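Long-range contacts in importin subunit beta-1 (Saccharomyces cerevisiae, PDB 5OWU), which carries proteins into the nucleus together with importin alpha, the subunit that recognises the classical nuclear localization signal of the cargo: residues A243-L248 and S284-F289; K250-Y255 and S291-E296; F258-M263 and Q313-A318; D324-L329 and A353-F358. All coordinates share one frame; numbering follows the deposited sequence.

Contact 1: A243-L248 and S284-F289; sequences AAFGCL and SMTVEF
Phe245 lays one face of its ring against Met285, the two side chains standing nearly perpendicular. Met285 CB sits over that face, 4.0 Å from the Phe245 ring centroid and 23° off the normal. This is a CH-pi contact, displaced toward the rim. The sulfur follows the same rim: Met285 SD lies 3.6 Å from Phe245 CD2 and meets the ring obliquely, as a Met-aromatic contact. With CG anti to its own carbonyl carbon (chi1 -62°) and the chain extended beyond it, the Met285 sulfur comes to CD2. The end of the chain leads away; the Met285 side chain also packs on Ile238 and Ala242. Thr286 runs alongside Phe245 in the same direction, with its CG2 4.2 Å from Phe245 CZ. Its hydroxyl turns back to Ala283 O in its own helix.

The two segments belong to helix 238-255 of HEAT 6 and helix 280-306 of HEAT 7. They run nearly parallel, 6° apart, with their axes 9.7 Å from each other. Such side-by-side packing of equivalent helices joins successive repeats into a solenoid.

One turn further on, Phe289 CB approaches the edge of the Phe245 ring, 4.3 Å from Phe245 CE1. An alanine in place of Phe245 would remove the ring and is likely to leave Met285 CB and Phe289 CB without their shared partner, opening a gap between the helices. The Phe289 ring turns its CE1 to Leu248: CE1 is 4.2 Å from Leu248 CB, and Leu248 O lies near the ring plane at its edge. Helix 260-274 adds Leu267 against Leu248.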
loop_
_atom_site.group_PDB
_atom_site.type_symbol
_atom_site.label_atom_id
_atom_site.label_comp_id
_atom_site.label_asym_id
_atom_site.label_seq_id
_atom_site.Cartn_x
_atom_site.Cartn_y
_atom_site.Cartn_z
ATOM N N ALA A 243 5.747 23.984 -1.950
ATOM C CA ALA A 243 4.446 23.897 -1.294
ATOM C C ALA A 243 3.309 24.148 -2.279
ATOM O O ALA A 243 2.301 23.424 -2.286
ATOM C CB ALA A 243 4.391 24.894 -0.136
ATOM N N ALA A 244 3.456 25.168 -3.128
ATOM C CA ALA A 244 2.398 25.498 -4.071
ATOM C C ALA A 244 2.167 24.360 -5.058
ATOM O O ALA A 244 1.021 24.063 -5.416
ATOM C CB ALA A 244 2.736 26.797 -4.802
ATOM N N PHE A 245 3.241 23.705 -5.504
ATOM C CA PHE A 245 3.097 22.566 -6.405
ATOM C C PHE A 245 2.473 21.368 -5.701
ATOM O O PHE A 245 1.700 20.627 -6.318
ATOM C CB PHE A 245 4.454 22.194 -7.015
ATOM C CG PHE A 245 4.693 22.809 -8.365
ATOM C CD1 PHE A 245 4.073 22.293 -9.489
ATOM C CD2 PHE A 245 5.530 23.905 -8.512
ATOM C CE1 PHE A 245 4.283 22.861 -10.739
ATOM C CE2 PHE A 245 5.745 24.476 -9.759
ATOM C CZ PHE A 245 5.122 23.953 -10.871
ATOM N N GLY A 246 2.770 21.159 -4.417
ATOM C CA GLY A 246 2.020 20.162 -3.662
ATOM C C GLY A 246 0.529 20.438 -3.710
ATOM O O GLY A 246 -0.287 19.537 -3.963
ATOM N N CYS A 247 0.157 21.703 -3.494
ATOM C CA CYS A 247 -1.244 22.107 -3.615
ATOM C C CYS A 247 -1.795 21.800 -4.993
ATOM O O CYS A 247 -2.880 21.225 -5.134
ATOM C CB CYS A 247 -1.390 23.599 -3.350
ATOM S SG CYS A 247 -1.519 23.992 -1.657
ATOM N N LEU A 248 -1.073 22.214 -6.033
ATOM C CA LEU A 248 -1.564 22.009 -7.388
ATOM C C LEU A 248 -1.799 20.535 -7.669
ATOM O O LEU A 248 -2.816 20.170 -8.265
ATOM C CB LEU A 248 -0.583 22.586 -8.413
ATOM C CG LEU A 248 -0.835 23.975 -8.984
ATOM C CD1 LEU A 248 0.203 24.249 -10.060
ATOM C CD2 LEU A 248 -2.244 24.124 -9.551
ATOM N N SER A 284 11.808 18.771 -10.802
ATOM C CA SER A 284 11.117 17.660 -10.157
ATOM C C SER A 284 9.678 18.024 -9.829
ATOM O O SER A 284 8.770 17.196 -9.992
ATOM C CB SER A 284 11.853 17.242 -8.881
ATOM O OG SER A 284 13.094 16.639 -9.183
ATOM N N MET A 285 9.449 19.256 -9.362
ATOM C CA MET A 285 8.082 19.704 -9.093
ATOM C C MET A 285 7.208 19.566 -10.333
ATOM O O MET A 285 6.090 19.022 -10.274
ATOM C CB MET A 285 8.072 21.161 -8.632
ATOM C CG MET A 285 8.803 21.441 -7.345
ATOM S SD MET A 285 8.751 23.213 -6.996
ATOM C CE MET A 285 10.288 23.415 -6.099
ATOM N N THR A 286 7.692 20.076 -11.471
ATOM C CA THR A 286 6.864 20.002 -12.675
ATOM C C THR A 286 6.615 18.550 -13.068
ATOM O O THR A 286 5.497 18.173 -13.464
ATOM C CB THR A 286 7.512 20.767 -13.833
ATOM O OG1 THR A 286 8.656 20.052 -14.318
ATOM C CG2 THR A 286 7.937 22.155 -13.392
ATOM N N VAL A 287 7.647 17.713 -12.938
ATOM C CA VAL A 287 7.494 16.301 -13.263
ATOM C C VAL A 287 6.376 15.692 -12.431
ATOM O O VAL A 287 5.487 15.016 -12.958
ATOM C CB VAL A 287 8.826 15.559 -13.062
ATOM C CG1 VAL A 287 8.638 14.053 -13.231
ATOM C CG2 VAL A 287 9.858 16.066 -14.050
ATOM N N GLU A 288 6.393 15.938 -11.115
ATOM C CA GLU A 288 5.364 15.364 -10.256
ATOM C C GLU A 288 3.981 15.831 -10.680
ATOM O O GLU A 288 3.013 15.063 -10.620
ATOM C CB GLU A 288 5.622 15.726 -8.789
ATOM C CG GLU A 288 4.519 15.262 -7.834
ATOM C CD GLU A 288 4.292 13.759 -7.877
ATOM O OE1 GLU A 288 5.229 13.019 -8.257
ATOM O OE2 GLU A 288 3.175 13.314 -7.530
ATOM N N PHE A 289 3.866 17.089 -11.108
ATOM C CA PHE A 289 2.577 17.567 -11.609
ATOM C C PHE A 289 2.092 16.735 -12.797
ATOM O O PHE A 289 0.923 16.308 -12.856
ATOM C CB PHE A 289 2.694 19.038 -11.998
ATOM C CG PHE A 289 1.399 19.643 -12.432
ATOM C CD1 PHE A 289 0.373 19.796 -11.526
ATOM C CD2 PHE A 289 1.200 20.047 -13.738
ATOM C CE1 PHE A 289 -0.826 20.348 -11.900
ATOM C CE2 PHE A 289 -0.011 20.607 -14.120
ATOM C CZ PHE A 289 -1.023 20.749 -13.194
#

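Contact 2: K250-Y255 and S291-E296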
loop_
_atom_site.group_PDB
_atom_site.type_symbol
_atom_site.label_atom_id
_atom_site.label_comp_id
_atom_site.label_asym_id
_atom_site.label_seq_id
_atom_site.Cartn_x
_atom_site.Cartn_y
_atom_site.Cartn_z
ATOM N N LYS A 250 -2.428 18.063 -5.550
ATOM C CA LYS A 250 -3.586 17.571 -4.814
ATOM C C LYS A 250 -4.884 18.083 -5.430
ATOM O O LYS A 250 -5.878 17.347 -5.519
ATOM C CB LYS A 250 -3.479 17.982 -3.350
ATOM C CG LYS A 250 -3.872 16.871 -2.387
ATOM C CD LYS A 250 -4.361 17.401 -1.042
ATOM C CE LYS A 250 -4.721 16.270 -0.092
ATOM N NZ LYS A 250 -5.758 15.367 -0.682
ATOM N N ILE A 251 -4.893 19.341 -5.869
ATOM C CA ILE A 251 -6.071 19.895 -6.531
ATOM C C ILE A 251 -6.363 19.145 -7.818
ATOM O O ILE A 251 -7.523 18.905 -8.157
ATOM C CB ILE A 251 -5.886 21.398 -6.806
ATOM C CG1 ILE A 251 -5.919 22.181 -5.492
ATOM C CG2 ILE A 251 -6.977 21.911 -7.756
ATOM C CD1 ILE A 251 -5.417 23.610 -5.611
ATOM N N MET A 252 -5.328 18.813 -8.587
ATOM C CA MET A 252 -5.559 18.070 -9.822
ATOM C C MET A 252 -6.179 16.714 -9.514
ATOM O O MET A 252 -7.145 16.298 -10.167
ATOM C CB MET A 252 -4.243 17.913 -10.586
ATOM C CG MET A 252 -4.312 17.047 -11.848
ATOM S SD MET A 252 -5.249 17.777 -13.197
ATOM C CE MET A 252 -4.272 19.255 -13.526
ATOM N N SER A 253 -5.655 16.027 -8.494
ATOM C CA SER A 253 -6.182 14.710 -8.149
ATOM C C SER A 253 -7.629 14.786 -7.662
ATOM O O SER A 253 -8.451 13.940 -8.027
ATOM C CB SER A 253 -5.287 14.055 -7.093
ATOM O OG SER A 253 -5.805 12.791 -6.727
ATOM N N LEU A 254 -7.966 15.793 -6.852
ATOM C CA LEU A 254 -9.298 15.865 -6.248
ATOM C C LEU A 254 -10.337 16.549 -7.131
ATOM O O LEU A 254 -11.515 16.181 -7.106
ATOM C CB LEU A 254 -9.225 16.614 -4.917
ATOM C CG LEU A 254 -8.610 15.873 -3.737
ATOM C CD1 LEU A 254 -8.569 16.806 -2.537
ATOM C CD2 LEU A 254 -9.411 14.617 -3.418
ATOM N N TYR A 255 -9.930 17.552 -7.890
ATOM C CA TYR A 255 -10.832 18.383 -8.672
ATOM C C TYR A 255 -10.423 18.399 -10.138
ATOM O O TYR A 255 -10.550 19.420 -10.811
ATOM C CB TYR A 255 -10.873 19.801 -8.103
ATOM C CG TYR A 255 -11.346 19.841 -6.669
ATOM C CD1 TYR A 255 -12.680 19.605 -6.357
ATOM C CD2 TYR A 255 -10.464 20.103 -5.627
ATOM C CE1 TYR A 255 -13.125 19.625 -5.046
ATOM C CE2 TYR A 255 -10.906 20.130 -4.301
ATOM C CZ TYR A 255 -12.237 19.887 -4.026
ATOM O OH TYR A 255 -12.697 19.910 -2.732
ATOM N N SER A 291 3.031 13.711 -13.669
ATOM C CA SER A 291 2.734 12.357 -13.219
ATOM C C SER A 291 1.357 12.290 -12.576
ATOM O O SER A 291 0.616 11.325 -12.787
ATOM C CB SER A 291 3.809 11.863 -12.248
ATOM O OG SER A 291 5.031 11.603 -12.925
ATOM N N THR A 292 0.993 13.305 -11.788
ATOM C CA THR A 292 -0.348 13.327 -11.204
ATOM C C THR A 292 -1.409 13.325 -12.296
ATOM O O THR A 292 -2.379 12.551 -12.241
ATOM C CB THR A 292 -0.514 14.545 -10.292
ATOM O OG1 THR A 292 0.451 14.490 -9.233
ATOM C CG2 THR A 292 -1.891 14.567 -9.677
ATOM N N ILE A 293 -1.236 14.177 -13.313
ATOM C CA ILE A 293 -2.179 14.173 -14.435
ATOM C C ILE A 293 -2.309 12.774 -15.032
ATOM O O ILE A 293 -3.420 12.255 -15.220
ATOM C CB ILE A 293 -1.745 15.191 -15.503
ATOM C CG1 ILE A 293 -1.921 16.611 -14.964
ATOM C CG2 ILE A 293 -2.555 15.005 -16.781
ATOM C CD1 ILE A 293 -1.387 17.695 -15.898
ATOM N N CYS A 294 -1.179 12.163 -15.389
ATOM C CA CYS A 294 -1.240 10.842 -16.007
ATOM C C CYS A 294 -1.952 9.841 -15.104
ATOM O O CYS A 294 -2.786 9.059 -15.569
ATOM C CB CYS A 294 0.164 10.343 -16.344
ATOM S SG CYS A 294 0.905 11.167 -17.755
ATOM N N GLU A 295 -1.623 9.838 -13.810
ATOM C CA GLU A 295 -2.253 8.892 -12.892
ATOM C C GLU A 295 -3.765 9.060 -12.885
ATOM O O GLU A 295 -4.513 8.067 -12.861
ATOM C CB GLU A 295 -1.696 9.075 -11.478
ATOM C CG GLU A 295 -0.225 8.736 -11.354
ATOM C CD GLU A 295 0.366 9.193 -10.034
ATOM O OE1 GLU A 295 -0.391 9.738 -9.205
ATOM O OE2 GLU A 295 1.586 9.015 -9.834
ATOM N N GLU A 296 -4.234 10.313 -12.902
ATOM C CA GLU A 296 -5.673 10.544 -12.866
ATOM C C GLU A 296 -6.328 10.084 -14.161
ATOM O O GLU A 296 -7.412 9.490 -14.138
ATOM C CB GLU A 296 -5.975 12.024 -12.602
ATOM C CG GLU A 296 -5.584 12.522 -11.210
ATOM C CD GLU A 296 -6.143 11.663 -10.072
ATOM O OE1 GLU A 296 -7.322 11.245 -10.142
ATOM O OE2 GLU A 296 -5.390 11.401 -9.108
HETATM O O HOH W 1 -8.416 10.743 -7.841
#
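Met252 and Ser253 on helix 238-255 face Thr292, Ile293 and Glu296 on helix 280-306. The contact continues the nearly parallel pairing of HEAT 6 with HEAT 7, the side-by-side helix packing that builds a HEAT solenoid. Here the axes of the two segments are 9.3 Å apart at closest and inclined by 14°.

The apolar part is carried by Met252. Its CG is anti to the backbone N (chi1 175°), which sends the chain across to the other helix. Bends at chi2 and chi3 then fold it along Ile293. CG, SD and CE all lie near Ile293 CG1, and the closest of them is Met252 CE, at 3.8 Å from Ile293 CG1. Thr292 offers its methyl rather than its hydroxyl: Thr292 CG2 is 4.1 Å from Met252 CG, and the two side chains run past one another, pointing opposite ways. The hydroxyl, OG1, is bonded to Glu288 O one turn earlier. Met263 of helix 260-274 packs against both Met252 and Ile293.

The polar part is made by Ser253 and Glu296, both partly exposed. Glu296 bends at chi2, bringing CD over the backbone of Ser253, with Glu296 CD 3.6 Å from Ser253 CA. Ser253 OG donates a hydrogen bond to Glu296 OE2 of 2.8 Å. The donor approaches from above the carboxylate, 59° out of its plane.

A water forms the second link. It donates to Glu296 OE1 and Ser253 O; with OE2 held by Ser253 OG, both carboxylate oxygens take part. The water stands 2.6 Å from Glu296 OE1 and 3.2 Å from Ser253 O.

Contact 3: F258-M263 and Q313-A318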
loop_
_atom_site.group_PDB
_atom_site.type_symbol
_atom_site.label_atom_id
_atom_site.label_comp_id
_atom_site.label_asym_id
_atom_site.label_seq_id
_atom_site.Cartn_x
_atom_site.Cartn_y
_atom_site.Cartn_z
ATOM N N PHE A 258 -12.468 20.150 -12.911
ATOM C CA PHE A 258 -12.491 21.601 -13.063
ATOM C C PHE A 258 -11.202 22.172 -13.654
ATOM O O PHE A 258 -11.062 23.397 -13.726
ATOM C CB PHE A 258 -12.748 22.273 -11.710
ATOM C CG PHE A 258 -14.071 21.929 -11.091
ATOM C CD1 PHE A 258 -15.256 22.375 -11.658
ATOM C CD2 PHE A 258 -14.129 21.196 -9.917
ATOM C CE1 PHE A 258 -16.479 22.072 -11.078
ATOM C CE2 PHE A 258 -15.347 20.893 -9.328
ATOM C CZ PHE A 258 -16.521 21.332 -9.905
ATOM N N MET A 259 -10.262 21.333 -14.080
ATOM C CA MET A 259 -8.931 21.831 -14.413
ATOM C C MET A 259 -8.742 22.259 -15.869
ATOM O O MET A 259 -7.711 22.866 -16.182
ATOM C CB MET A 259 -7.890 20.767 -14.076
ATOM C CG MET A 259 -7.726 20.543 -12.576
ATOM S SD MET A 259 -7.116 22.006 -11.706
ATOM C CE MET A 259 -8.631 22.680 -11.013
ATOM N N LYS A 260 -9.672 21.959 -16.770
ATOM C CA LYS A 260 -9.417 22.252 -18.182
ATOM C C LYS A 260 -9.124 23.729 -18.427
ATOM O O LYS A 260 -8.120 24.036 -19.094
ATOM C CB LYS A 260 -10.594 21.754 -19.034
ATOM C CG LYS A 260 -10.334 21.744 -20.540
ATOM C CD LYS A 260 -11.572 21.287 -21.300
ATOM C CE LYS A 260 -11.305 21.163 -22.789
ATOM N NZ LYS A 260 -12.569 21.060 -23.566
ATOM N N PRO A 261 -9.907 24.683 -17.914
ATOM C CA PRO A 261 -9.581 26.096 -18.183
ATOM C C PRO A 261 -8.246 26.533 -17.605
ATOM O O PRO A 261 -7.533 27.327 -18.231
ATOM C CB PRO A 261 -10.752 26.857 -17.540
ATOM C CG PRO A 261 -11.837 25.842 -17.370
ATOM C CD PRO A 261 -11.143 24.544 -17.127
ATOM N N TYR A 262 -7.882 26.039 -16.421
ATOM C CA TYR A 262 -6.609 26.433 -15.827
ATOM C C TYR A 262 -5.443 25.809 -16.578
ATOM O O TYR A 262 -4.395 26.444 -16.747
ATOM C CB TYR A 262 -6.588 26.055 -14.342
ATOM C CG TYR A 262 -7.845 26.528 -13.654
ATOM C CD1 TYR A 262 -8.050 27.878 -13.398
ATOM C CD2 TYR A 262 -8.851 25.635 -13.311
ATOM C CE1 TYR A 262 -9.218 28.324 -12.794
ATOM C CE2 TYR A 262 -10.022 26.072 -12.706
ATOM C CZ TYR A 262 -10.197 27.416 -12.453
ATOM O OH TYR A 262 -11.354 27.856 -11.854
ATOM N N MET A 263 -5.611 24.572 -17.047
ATOM C CA MET A 263 -4.589 23.957 -17.887
ATOM C C MET A 263 -4.399 24.762 -19.165
ATOM O O MET A 263 -3.272 25.108 -19.538
ATOM C CB MET A 263 -4.976 22.515 -18.226
ATOM C CG MET A 263 -4.747 21.503 -17.110
ATOM S SD MET A 263 -3.013 21.359 -16.677
ATOM C CE MET A 263 -3.100 22.254 -15.165
ATOM N N GLN A 313 -15.004 11.873 -17.188
ATOM C CA GLN A 313 -14.515 12.130 -18.536
ATOM C C GLN A 313 -13.075 12.613 -18.465
ATOM O O GLN A 313 -12.753 13.505 -17.674
ATOM C CB GLN A 313 -15.388 13.172 -19.250
ATOM C CG GLN A 313 -15.692 14.411 -18.407
ATOM C CD GLN A 313 -16.250 15.566 -19.226
ATOM O OE1 GLN A 313 -16.189 15.563 -20.457
ATOM N NE2 GLN A 313 -16.797 16.565 -18.539
ATOM N N SER A 314 -12.211 12.026 -19.285
ATOM C CA SER A 314 -10.847 12.517 -19.408
ATOM C C SER A 314 -10.804 13.683 -20.385
ATOM O O SER A 314 -11.470 13.666 -21.422
ATOM C CB SER A 314 -9.912 11.406 -19.879
ATOM O OG SER A 314 -8.577 11.873 -20.002
ATOM N N TYR A 315 -10.034 14.706 -20.031
ATOM C CA TYR A 315 -9.715 15.796 -20.940
ATOM C C TYR A 315 -8.468 15.522 -21.767
ATOM O O TYR A 315 -8.123 16.341 -22.625
ATOM C CB TYR A 315 -9.534 17.100 -20.157
ATOM C CG TYR A 315 -10.766 17.521 -19.397
ATOM C CD1 TYR A 315 -11.969 17.751 -20.054
ATOM C CD2 TYR A 315 -10.727 17.701 -18.025
ATOM C CE1 TYR A 315 -13.108 18.136 -19.357
ATOM C CE2 TYR A 315 -11.854 18.089 -17.319
ATOM C CZ TYR A 315 -13.042 18.304 -17.990
ATOM O OH TYR A 315 -14.161 18.685 -17.284
ATOM N N ASN A 316 -7.775 14.405 -21.521
ATOM C CA ASN A 316 -6.642 13.998 -22.348
ATOM C C ASN A 316 -5.541 15.054 -22.342
ATOM O O ASN A 316 -4.969 15.387 -23.382
ATOM C CB ASN A 316 -7.096 13.694 -23.780
ATOM C CG ASN A 316 -8.043 12.508 -23.853
ATOM O OD1 ASN A 316 -7.757 11.443 -23.311
ATOM N ND2 ASN A 316 -9.182 12.694 -24.507
ATOM N N PHE A 317 -5.247 15.588 -21.156
ATOM C CA PHE A 317 -4.169 16.567 -21.012
ATOM C C PHE A 317 -2.835 15.999 -21.481
ATOM O O PHE A 317 -2.090 16.653 -22.221
ATOM C CB PHE A 317 -4.052 17.007 -19.548
ATOM C CG PHE A 317 -5.229 17.803 -19.042
ATOM C CD1 PHE A 317 -5.754 18.848 -19.788
ATOM C CD2 PHE A 317 -5.795 17.514 -17.808
ATOM C CE1 PHE A 317 -6.829 19.581 -19.317
ATOM C CE2 PHE A 317 -6.873 18.242 -17.332
ATOM C CZ PHE A 317 -7.389 19.281 -18.089
ATOM N N ALA A 318 -2.495 14.795 -21.017
ATOM C CA ALA A 318 -1.202 14.206 -21.340
ATOM C C ALA A 318 -1.089 13.936 -22.834
ATOM O O ALA A 318 -0.108 14.327 -23.475
ATOM C CB ALA A 318 -0.997 12.920 -20.540
#
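Tyr315 and Phe317 meet the start of helix 260-274 with their rings. Just before them, Ser314 shapes the loop. Its OG accepts from Asn316 N at 3.1 Å, forming an ST turn.

Tyr315 comes next and lies under Lys260. Lys260 CB is 4.1 Å from the Tyr315 ring centroid and only 5° off the normal, a CH-pi contact over the centre of the face. Lys260 CG is anti to the backbone N (chi1 -168°) and the chain is extended beyond it, which brings Lys260 CD to 3.8 Å from Tyr315 CD1. Tyr315 OH is bonded to Thr257 O.

Asn316 stands at the N-cap position, though its side chain makes no capping bond. From here the chain enters the first helix of HEAT 8, which packs against the first helix of HEAT 7, joining neighbouring repeats of the solenoid.

Phe317 opens that helix with its ring sandwiched. Tyr315 CB covers one face. Met263 CG covers the opposite face, 3.6 Å from the Phe317 centroid. Met263 SD stands above the same ring at 4.7 Å from its centroid, a Met-aromatic contact. Lys260 CA fills the edge in the ring plane, 3.6 Å from Phe317 CZ. An aromatic side chain of another protein's chain meets Phe317 edge-to-face.

Contact 4: D324-L329 and A353-F358; sequences DVVPNL and ACLQLF
Phe358 reaches from helix 347-362 to Val325, Val326 and Leu329 on helix 317-332. These are the two helices of HEAT 8, and the contact is the apolar core of this helical hairpin. The two segments run roughly antiparallel, with a crossing angle of -149° and axes 10.5 Å apart.

The CB of Phe358 points toward the partner helix and directs the ring to it. On one side of the ring, CD1 meets Val326 CG2 at 4.2 Å. That methyl lies over one face, offset toward the rim. On the other side, Phe358 CD2 is 3.9 Å from Leu329 CD1, which approaches obliquely. Further out, CE2 lies near both Leu329 CD1 and Val325 CG1. At the tip, Phe358 CZ meets Val325 CG1 at 3.7 Å, where the two side chains are roughly at right angles. Ala318 and Ile322 of helix 317-332 also pack on Phe358. An alanine in place of Phe358 would probably leave Val325 CG1 and Val326 CG2 without their ring partner and open a gap between the two helices.

Leu355 and Cys354 complete the contact one turn earlier. Leu355 CG is anti to the backbone N (chi1 -177°), and CD1 comes forward to meet Val326 CG1. Leu329 straddles the cysteine sulfur with its two methyls: Cys354 SG is 3.8 Å from Leu329 CD1 and 3.9 Å from Leu329 CD2.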
loop_
_atom_site.group_PDB
_atom_site.type_symbol
_atom_site.label_atom_id
_atom_site.label_comp_id
_atom_site.label_asym_id
_atom_site.label_seq_id
_atom_site.Cartn_x
_atom_site.Cartn_y
_atom_site.Cartn_z
ATOM N N ASP A 324 5.094 18.499 -26.550
ATOM C CA ASP A 324 5.808 19.541 -25.820
ATOM C C ASP A 324 6.379 19.094 -24.477
ATOM O O ASP A 324 7.402 19.637 -24.048
ATOM C CB ASP A 324 4.873 20.733 -25.595
ATOM C CG ASP A 324 4.067 21.077 -26.836
ATOM O OD1 ASP A 324 4.630 20.987 -27.944
ATOM O OD2 ASP A 324 2.872 21.410 -26.717
ATOM N N VAL A 325 5.757 18.121 -23.806
ATOM C CA VAL A 325 6.213 17.699 -22.483
ATOM C C VAL A 325 7.337 16.675 -22.594
ATOM O O VAL A 325 8.350 16.762 -21.889
ATOM C CB VAL A 325 5.040 17.129 -21.663
ATOM C CG1 VAL A 325 5.544 16.518 -20.373
ATOM C CG2 VAL A 325 4.016 18.211 -21.361
ATOM N N VAL A 326 7.164 15.671 -23.460
ATOM C CA VAL A 326 8.049 14.499 -23.417
ATOM C C VAL A 326 9.496 14.855 -23.723
ATOM O O VAL A 326 10.400 14.294 -23.078
ATOM C CB VAL A 326 7.491 13.389 -24.316
ATOM C CG1 VAL A 326 8.494 12.239 -24.478
ATOM C CG2 VAL A 326 6.204 12.868 -23.715
ATOM N N PRO A 327 9.806 15.737 -24.677
ATOM C CA PRO A 327 11.222 16.090 -24.890
ATOM C C PRO A 327 11.904 16.637 -23.645
ATOM O O PRO A 327 13.084 16.341 -23.396
ATOM C CB PRO A 327 11.150 17.131 -26.015
ATOM C CG PRO A 327 9.898 16.781 -26.763
ATOM C CD PRO A 327 8.930 16.291 -25.728
ATOM N N ASN A 328 11.183 17.409 -22.832
ATOM C CA ASN A 328 11.771 17.932 -21.601
ATOM C C ASN A 328 12.026 16.823 -20.575
ATOM O O ASN A 328 13.075 16.815 -19.910
ATOM C CB ASN A 328 10.864 19.020 -21.032
ATOM C CG ASN A 328 10.750 20.223 -21.960
ATOM O OD1 ASN A 328 11.625 20.464 -22.796
ATOM N ND2 ASN A 328 9.670 20.980 -21.820
ATOM N N LEU A 329 11.089 15.877 -20.428
ATOM C CA LEU A 329 11.327 14.716 -19.564
ATOM C C LEU A 329 12.583 13.970 -19.996
ATOM O O LEU A 329 13.500 13.707 -19.190
ATOM C CB LEU A 329 10.127 13.766 -19.612
ATOM C CG LEU A 329 8.826 14.095 -18.895
ATOM C CD1 LEU A 329 7.792 13.017 -19.221
ATOM C CD2 LEU A 329 9.043 14.185 -17.396
ATOM N N ALA A 353 9.931 7.589 -14.188
ATOM C CA ALA A 353 8.610 7.120 -13.775
ATOM C C ALA A 353 7.513 7.868 -14.526
ATOM O O ALA A 353 6.509 7.274 -14.956
ATOM C CB ALA A 353 8.446 7.281 -12.260
ATOM N N CYS A 354 7.685 9.178 -14.687
ATOM C CA CYS A 354 6.701 9.969 -15.413
ATOM C C CYS A 354 6.586 9.493 -16.854
ATOM O O CYS A 354 5.482 9.302 -17.374
ATOM C CB CYS A 354 7.083 11.446 -15.357
ATOM S SG CYS A 354 5.830 12.524 -16.045
ATOM N N LEU A 355 7.726 9.282 -17.512
ATOM C CA LEU A 355 7.717 8.781 -18.880
ATOM C C LEU A 355 6.939 7.476 -18.983
ATOM O O LEU A 355 6.170 7.274 -19.935
ATOM C CB LEU A 355 9.154 8.596 -19.368
ATOM C CG LEU A 355 9.348 8.137 -20.808
ATOM C CD1 LEU A 355 8.722 9.133 -21.790
ATOM C CD2 LEU A 355 10.839 7.959 -21.086
ATOM N N GLN A 356 7.111 6.580 -18.006
ATOM C CA GLN A 356 6.358 5.328 -18.049
ATOM C C GLN A 356 4.862 5.576 -17.898
ATOM O O GLN A 356 4.046 4.899 -18.544
ATOM C CB GLN A 356 6.869 4.374 -16.974
ATOM C CG GLN A 356 8.334 4.030 -17.167
ATOM C CD GLN A 356 8.882 3.136 -16.073
ATOM O OE1 GLN A 356 8.144 2.367 -15.456
ATOM N NE2 GLN A 356 10.188 3.234 -15.826
ATOM N N LEU A 357 4.474 6.537 -17.053
ATOM C CA LEU A 357 3.058 6.890 -16.956
ATOM C C LEU A 357 2.523 7.429 -18.282
ATOM O O LEU A 357 1.404 7.095 -18.700
ATOM C CB LEU A 357 2.849 7.916 -15.841
ATOM C CG LEU A 357 3.068 7.400 -14.415
ATOM C CD1 LEU A 357 3.039 8.546 -13.415
ATOM C CD2 LEU A 357 2.021 6.362 -14.054
ATOM N N PHE A 358 3.292 8.290 -18.946
ATOM C CA PHE A 358 2.878 8.781 -20.256
ATOM C C PHE A 358 2.657 7.626 -21.221
ATOM O O PHE A 358 1.664 7.598 -21.952
ATOM C CB PHE A 358 3.920 9.751 -20.814
ATOM C CG PHE A 358 3.577 11.196 -20.596
ATOM C CD1 PHE A 358 2.776 11.875 -21.510
ATOM C CD2 PHE A 358 4.047 11.876 -19.482
ATOM C CE1 PHE A 358 2.450 13.205 -21.319
ATOM C CE2 PHE A 358 3.727 13.211 -19.282
ATOM C CZ PHE A 358 2.927 13.877 -20.203
#

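From the N terminus, helix 238-255 comes first and supplies one side of contacts 1 and 2. Each closes a loop back from helix 280-306, joining HEAT 6 to HEAT 7. The two loops cross, since their segments alternate. Contact 3 crosses both: it starts at residues 258-263, at the beginning of helix 260-274 and within their loops, and closes at the start of helix 317-332, tying HEAT 7 to HEAT 8. Contact 4 follows in series and closes the hairpin of HEAT 8. The four also touch one another. Phe289 CZ packs 3.6 Å from Met252 CE, linking contacts 1 and 2, and Cys294 SG packs 3.7 Å from Phe358 CD2, linking contacts 2 and 4.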